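Local structure of transcriptional regulator (1UDD) at residues A[107-120]-A[196-210]. The protein belongs to the all-helical TenA/THI-4/PQQC family and assembles from four chains. Numbering follows the deposited sequence.
Sequences TLVNSAYMDFMLAT and IFITGSKFELAFWEM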
loop_
_atom_site.group_PDB
_atom_site.type_symbol
_atom_site.label_atom_id
_atom_site.label_comp_id
_atom_site.label_asym_id
_atom_site.label_seq_id
_atom_site.Cartn_x
_atom_site.Cartn_y
_atom_site.Cartn_z
ATOM N N THR A 107 0.160 6.509 -23.702
ATOM C CA THR A 107 -1.241 6.499 -24.107
ATOM C C THR A 107 -2.059 6.104 -22.883
ATOM O O THR A 107 -1.504 5.646 -21.886
ATOM C CB THR A 107 -1.507 5.466 -25.218
ATOM O OG1 THR A 107 -1.047 4.177 -24.786
ATOM C CG2 THR A 107 -0.793 5.865 -26.511
ATOM N N LEU A 108 -3.371 6.275 -22.965
ATOM C CA LEU A 108 -4.262 5.925 -21.872
ATOM C C LEU A 108 -4.117 4.423 -21.582
ATOM O O LEU A 108 -3.995 4.014 -20.427
ATOM C CB LEU A 108 -5.701 6.275 -22.265
ATOM C CG LEU A 108 -6.836 6.215 -21.243
ATOM C CD1 LEU A 108 -7.357 4.812 -21.133
ATOM C CD2 LEU A 108 -6.350 6.727 -19.902
ATOM N N VAL A 109 -4.114 3.616 -22.643
ATOM C CA VAL A 109 -3.981 2.155 -22.524
ATOM C C VAL A 109 -2.741 1.766 -21.720
ATOM O O VAL A 109 -2.798 0.902 -20.849
ATOM C CB VAL A 109 -3.903 1.480 -23.923
ATOM C CG1 VAL A 109 -3.668 -0.017 -23.778
ATOM C CG2 VAL A 109 -5.192 1.718 -24.671
ATOM N N ASN A 110 -1.626 2.420 -22.020
ATOM C CA ASN A 110 -0.357 2.182 -21.337
ATOM C C ASN A 110 -0.507 2.434 -19.836
ATOM O O ASN A 110 -0.255 1.550 -19.012
ATOM C CB ASN A 110 0.703 3.126 -21.895
ATOM C CG ASN A 110 2.104 2.711 -21.525
ATOM O OD1 ASN A 110 2.338 2.127 -20.460
ATOM N ND2 ASN A 110 3.055 3.022 -22.396
ATOM N N SER A 111 -0.913 3.654 -19.489
ATOM C CA SER A 111 -1.102 4.042 -18.089
ATOM C C SER A 111 -1.994 3.049 -17.382
ATOM O O SER A 111 -1.646 2.527 -16.322
ATOM C CB SER A 111 -1.755 5.423 -17.993
ATOM O OG SER A 111 -0.958 6.401 -18.632
ATOM N N ALA A 112 -3.157 2.805 -17.975
ATOM C CA ALA A 112 -4.131 1.877 -17.427
ATOM C C ALA A 112 -3.532 0.487 -17.151
ATOM O O ALA A 112 -3.700 -0.061 -16.057
ATOM C CB ALA A 112 -5.295 1.748 -18.370
ATOM N N TYR A 113 -2.840 -0.080 -18.136
ATOM C CA TYR A 113 -2.248 -1.404 -17.961
ATOM C C TYR A 113 -1.274 -1.407 -16.789
ATOM O O TYR A 113 -1.317 -2.290 -15.929
ATOM C CB TYR A 113 -1.542 -1.837 -19.252
ATOM C CG TYR A 113 -1.013 -3.269 -19.274
ATOM C CD1 TYR A 113 -1.512 -4.252 -18.408
ATOM C CD2 TYR A 113 -0.036 -3.646 -20.197
ATOM C CE1 TYR A 113 -1.045 -5.572 -18.473
ATOM C CE2 TYR A 113 0.434 -4.955 -20.267
ATOM C CZ TYR A 113 -0.072 -5.910 -19.405
ATOM O OH TYR A 113 0.426 -7.191 -19.482
ATOM N N MET A 114 -0.384 -0.426 -16.743
ATOM C CA MET A 114 0.550 -0.374 -15.637
ATOM C C MET A 114 -0.198 -0.222 -14.297
ATOM O O MET A 114 0.199 -0.810 -13.290
ATOM C CB MET A 114 1.538 0.770 -15.843
ATOM C CG MET A 114 2.458 0.533 -17.034
ATOM S SD MET A 114 3.206 -1.154 -17.033
ATOM C CE MET A 114 2.200 -1.952 -18.211
ATOM N N ASP A 115 -1.280 0.558 -14.293
ATOM C CA ASP A 115 -2.067 0.774 -13.075
ATOM C C ASP A 115 -2.765 -0.500 -12.629
ATOM O O ASP A 115 -2.895 -0.757 -11.444
ATOM C CB ASP A 115 -3.084 1.907 -13.284
ATOM C CG ASP A 115 -2.419 3.267 -13.329
ATOM O OD1 ASP A 115 -1.209 3.347 -13.012
ATOM O OD2 ASP A 115 -3.098 4.253 -13.670
ATOM N N PHE A 116 -3.218 -1.293 -13.593
ATOM C CA PHE A 116 -3.852 -2.567 -13.300
ATOM C C PHE A 116 -2.817 -3.454 -12.592
ATOM O O PHE A 116 -3.122 -4.116 -11.592
ATOM C CB PHE A 116 -4.332 -3.234 -14.599
ATOM C CG PHE A 116 -4.340 -4.750 -14.541
ATOM C CD1 PHE A 116 -5.317 -5.428 -13.824
ATOM C CD2 PHE A 116 -3.346 -5.489 -15.191
ATOM C CE1 PHE A 116 -5.314 -6.828 -13.748
ATOM C CE2 PHE A 116 -3.331 -6.885 -15.122
ATOM C CZ PHE A 116 -4.321 -7.555 -14.398
ATOM N N MET A 117 -1.588 -3.456 -13.095
ATOM C CA MET A 117 -0.529 -4.262 -12.461
ATOM C C MET A 117 -0.294 -3.815 -11.009
ATOM O O MET A 117 -0.292 -4.631 -10.090
ATOM C CB MET A 117 0.810 -4.125 -13.207
ATOM C CG MET A 117 0.765 -4.424 -14.718
ATOM S SD MET A 117 2.403 -4.647 -15.440
ATOM C CE MET A 117 3.325 -3.484 -14.568
ATOM N N LEU A 118 -0.081 -2.514 -10.817
ATOM C CA LEU A 118 0.190 -1.989 -9.490
ATOM C C LEU A 118 -1.003 -2.193 -8.563
ATOM O O LEU A 118 -0.853 -2.637 -7.434
ATOM C CB LEU A 118 0.538 -0.498 -9.572
ATOM C CG LEU A 118 1.012 0.114 -8.246
ATOM C CD1 LEU A 118 2.235 -0.633 -7.738
ATOM C CD2 LEU A 118 1.346 1.572 -8.449
ATOM N N ALA A 119 -2.191 -1.862 -9.043
ATOM C CA ALA A 119 -3.393 -2.035 -8.233
ATOM C C ALA A 119 -3.591 -3.495 -7.803
ATOM O O ALA A 119 -4.004 -3.775 -6.665
ATOM C CB ALA A 119 -4.618 -1.544 -9.005
ATOM N N THR A 120 -3.308 -4.423 -8.707
ATOM C CA THR A 120 -3.476 -5.844 -8.395
ATOM C C THR A 120 -2.432 -6.319 -7.389
ATOM O O THR A 120 -2.728 -7.119 -6.492
ATOM C CB THR A 120 -3.421 -6.692 -9.675
ATOM O OG1 THR A 120 -4.369 -6.179 -10.614
ATOM C CG2 THR A 120 -3.785 -8.134 -9.382
ATOM N N ILE A 196 -8.040 -12.030 -13.264
ATOM C CA ILE A 196 -6.823 -11.221 -13.308
ATOM C C ILE A 196 -6.028 -11.521 -14.575
ATOM O O ILE A 196 -5.590 -10.602 -15.278
ATOM C CB ILE A 196 -5.904 -11.493 -12.110
ATOM C CG1 ILE A 196 -6.525 -10.941 -10.825
ATOM C CG2 ILE A 196 -4.560 -10.807 -12.337
ATOM C CD1 ILE A 196 -5.872 -11.469 -9.555
ATOM N N PHE A 197 -5.849 -12.810 -14.860
ATOM C CA PHE A 197 -5.092 -13.239 -16.031
ATOM C C PHE A 197 -5.789 -12.804 -17.324
ATOM O O PHE A 197 -5.134 -12.404 -18.282
ATOM C CB PHE A 197 -4.943 -14.767 -16.043
ATOM C CG PHE A 197 -3.889 -15.273 -17.009
ATOM C CD1 PHE A 197 -2.557 -15.391 -16.608
ATOM C CD2 PHE A 197 -4.232 -15.631 -18.316
ATOM C CE1 PHE A 197 -1.568 -15.866 -17.502
ATOM C CE2 PHE A 197 -3.270 -16.102 -19.211
ATOM C CZ PHE A 197 -1.927 -16.222 -18.801
ATOM N N ILE A 198 -7.115 -12.901 -17.364
ATOM C CA ILE A 198 -7.830 -12.501 -18.569
ATOM C C ILE A 198 -7.746 -10.988 -18.779
ATOM O O ILE A 198 -7.645 -10.501 -19.912
ATOM C CB ILE A 198 -9.308 -12.950 -18.521
ATOM C CG1 ILE A 198 -9.389 -14.445 -18.843
ATOM C CG2 ILE A 198 -10.137 -12.156 -19.537
ATOM C CD1 ILE A 198 -10.801 -15.040 -18.742
ATOM N N THR A 199 -7.780 -10.244 -17.683
ATOM C CA THR A 199 -7.665 -8.783 -17.767
ATOM C C THR A 199 -6.292 -8.431 -18.331
ATOM O O THR A 199 -6.168 -7.596 -19.229
ATOM C CB THR A 199 -7.797 -8.130 -16.368
ATOM O OG1 THR A 199 -9.115 -8.369 -15.859
ATOM C CG2 THR A 199 -7.524 -6.623 -16.433
ATOM N N GLY A 200 -5.266 -9.088 -17.801
ATOM C CA GLY A 200 -3.913 -8.815 -18.249
ATOM C C GLY A 200 -3.735 -9.136 -19.715
ATOM O O GLY A 200 -3.009 -8.437 -20.429
ATOM N N SER A 201 -4.400 -10.200 -20.160
ATOM C CA SER A 201 -4.322 -10.637 -21.552
ATOM C C SER A 201 -4.995 -9.613 -22.458
ATOM O O SER A 201 -4.502 -9.325 -23.556
ATOM C CB SER A 201 -4.991 -12.013 -21.719
ATOM O OG SER A 201 -4.348 -12.981 -20.905
ATOM N N LYS A 202 -6.125 -9.069 -22.010
ATOM C CA LYS A 202 -6.818 -8.047 -22.801
ATOM C C LYS A 202 -5.935 -6.810 -22.928
ATOM O O LYS A 202 -5.829 -6.218 -24.004
ATOM C CB LYS A 202 -8.150 -7.663 -22.161
ATOM C CG LYS A 202 -9.206 -8.751 -22.256
ATOM C CD LYS A 202 -10.539 -8.190 -21.837
ATOM C CE LYS A 202 -11.637 -9.224 -21.941
ATOM N NZ LYS A 202 -12.954 -8.603 -21.601
ATOM N N PHE A 203 -5.291 -6.421 -21.831
ATOM C CA PHE A 203 -4.397 -5.261 -21.880
ATOM C C PHE A 203 -3.272 -5.496 -22.878
ATOM O O PHE A 203 -2.886 -4.589 -23.601
ATOM C CB PHE A 203 -3.799 -4.969 -20.510
ATOM C CG PHE A 203 -4.690 -4.143 -19.618
ATOM C CD1 PHE A 203 -5.155 -2.897 -20.035
ATOM C CD2 PHE A 203 -5.034 -4.593 -18.345
ATOM C CE1 PHE A 203 -5.949 -2.111 -19.193
ATOM C CE2 PHE A 203 -5.825 -3.815 -17.494
ATOM C CZ PHE A 203 -6.286 -2.569 -17.917
ATOM N N GLU A 204 -2.734 -6.714 -22.906
ATOM C CA GLU A 204 -1.662 -7.029 -23.839
ATOM C C GLU A 204 -2.126 -6.795 -25.279
ATOM O O GLU A 204 -1.408 -6.203 -26.082
ATOM C CB GLU A 204 -1.213 -8.492 -23.681
ATOM C CG GLU A 204 -0.225 -8.749 -22.542
ATOM C CD GLU A 204 1.057 -7.927 -22.661
ATOM O OE1 GLU A 204 1.484 -7.642 -23.801
ATOM O OE2 GLU A 204 1.652 -7.579 -21.615
ATOM N N LEU A 205 -3.319 -7.280 -25.597
ATOM C CA LEU A 205 -3.875 -7.127 -26.933
ATOM C C LEU A 205 -4.090 -5.643 -27.206
ATOM O O LEU A 205 -3.741 -5.133 -28.276
ATOM C CB LEU A 205 -5.198 -7.899 -27.043
ATOM C CG LEU A 205 -5.959 -7.869 -28.372
ATOM C CD1 LEU A 205 -5.030 -8.155 -29.530
ATOM C CD2 LEU A 205 -7.083 -8.893 -28.322
ATOM N N ALA A 206 -4.633 -4.948 -26.212
ATOM C CA ALA A 206 -4.898 -3.520 -26.333
ATOM C C ALA A 206 -3.601 -2.759 -26.556
ATOM O O ALA A 206 -3.571 -1.761 -27.288
ATOM C CB ALA A 206 -5.592 -3.006 -25.065
ATOM N N PHE A 207 -2.532 -3.223 -25.918
ATOM C CA PHE A 207 -1.251 -2.554 -26.043
ATOM C C PHE A 207 -0.734 -2.637 -27.481
ATOM O O PHE A 207 -0.230 -1.656 -28.028
ATOM C CB PHE A 207 -0.228 -3.175 -25.091
ATOM C CG PHE A 207 0.848 -2.223 -24.649
ATOM C CD1 PHE A 207 0.629 -1.355 -23.575
ATOM C CD2 PHE A 207 2.092 -2.208 -25.284
ATOM C CE1 PHE A 207 1.642 -0.487 -23.132
ATOM C CE2 PHE A 207 3.103 -1.350 -24.856
ATOM C CZ PHE A 207 2.881 -0.487 -23.772
ATOM N N TRP A 208 -0.845 -3.813 -28.089
ATOM C CA TRP A 208 -0.383 -3.963 -29.461
ATOM C C TRP A 208 -1.255 -3.092 -30.343
ATOM O O TRP A 208 -0.765 -2.416 -31.243
ATOM C CB TRP A 208 -0.464 -5.429 -29.909
ATOM C CG TRP A 208 0.515 -6.307 -29.190
ATOM C CD1 TRP A 208 0.225 -7.353 -28.362
ATOM C CD2 TRP A 208 1.945 -6.215 -29.237
ATOM N NE1 TRP A 208 1.382 -7.920 -27.896
ATOM C CE2 TRP A 208 2.454 -7.241 -28.415
ATOM C CE3 TRP A 208 2.846 -5.363 -29.902
ATOM C CZ2 TRP A 208 3.826 -7.444 -28.232
ATOM C CZ3 TRP A 208 4.212 -5.565 -29.722
ATOM C CH2 TRP A 208 4.689 -6.601 -28.890
ATOM N N GLU A 209 -2.551 -3.094 -30.055
ATOM C CA GLU A 209 -3.501 -2.319 -30.833
ATOM C C GLU A 209 -3.182 -0.833 -30.813
ATOM O O GLU A 209 -3.229 -0.172 -31.848
ATOM C CB GLU A 209 -4.918 -2.555 -30.309
ATOM C CG GLU A 209 -6.018 -1.862 -31.114
ATOM C CD GLU A 209 -5.974 -2.203 -32.601
ATOM O OE1 GLU A 209 -5.724 -3.386 -32.927
ATOM O OE2 GLU A 209 -6.201 -1.293 -33.437
ATOM N N MET A 210 -2.853 -0.300 -29.642
ATOM C CA MET A 210 -2.546 1.118 -29.564
ATOM C C MET A 210 -1.199 1.407 -30.215
ATOM O O MET A 210 -0.959 2.515 -30.695
ATOM C CB MET A 210 -2.563 1.592 -28.108
ATOM C CG MET A 210 -1.383 1.176 -27.300
ATOM S SD MET A 210 -0.103 2.404 -27.320
ATOM C CE MET A 210 1.074 1.587 -26.179
#
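Tyr113 and Phe116 of helix 108-123 press as two knobs into hollows along helix 190-213, knobs-into-holes packing between near-antiparallel helices of the all-helical TenA fold. The short axes cross at -158° and approach to 9.5 Å. Tyr113 fills the hollow bounded by Gly200, Phe203, Glu204 and Phe207; Phe116 takes the next one, among Ile196, Thr199, Gly200 and Phe203. Gly200 and Phe203 border both; Gly200 has no side chain to fill either, and its CA lies 3.7 Å from Phe116 CE2. Thr199 CG2 sits over one face of the Phe116 ring, 3.8 Å from its centroid, in a CH-pi contact. Phe203 is the bump that answers, its ring packed against both knobs, CE2 meeting Phe116 CB. That ring lies flat beneath the backbone of Tyr113, whose CA stands 3.9 Å from the ring centroid, almost on the normal. The Tyr113 and Phe203 rings are nearly parallel, at 22°, but displaced so that little of either face is opposed. Ala112 CB borders the same Phe203 ring, and Phe203 also packs on Ala112 of the second subunit, so this aromatic cluster reaches the subunit interface. Toward the start of helix 108-123, Val109 CG1 rests on Ala206 CB, 3.8 Å away, and Phe207 turns its edge to the Asn110 amide, which is held by Gln45 and Asn48 of helix 36-63. Met210 folds back, bent at chi2, carrying its SD beside Thr107, the N-cap residue. At the other end, the methyls Thr120 CG2 and Ile196 CD1 meet tip to tip. With CG anti to its backbone N (chi1 -173°), Tyr113 extends to the carboxylate of Glu204, also bonded by Tyr49; there, Tyr113 OH donates a 2.5 Å hydrogen bond to Glu204 OE2, which lies in the plane of the tyrosine ring.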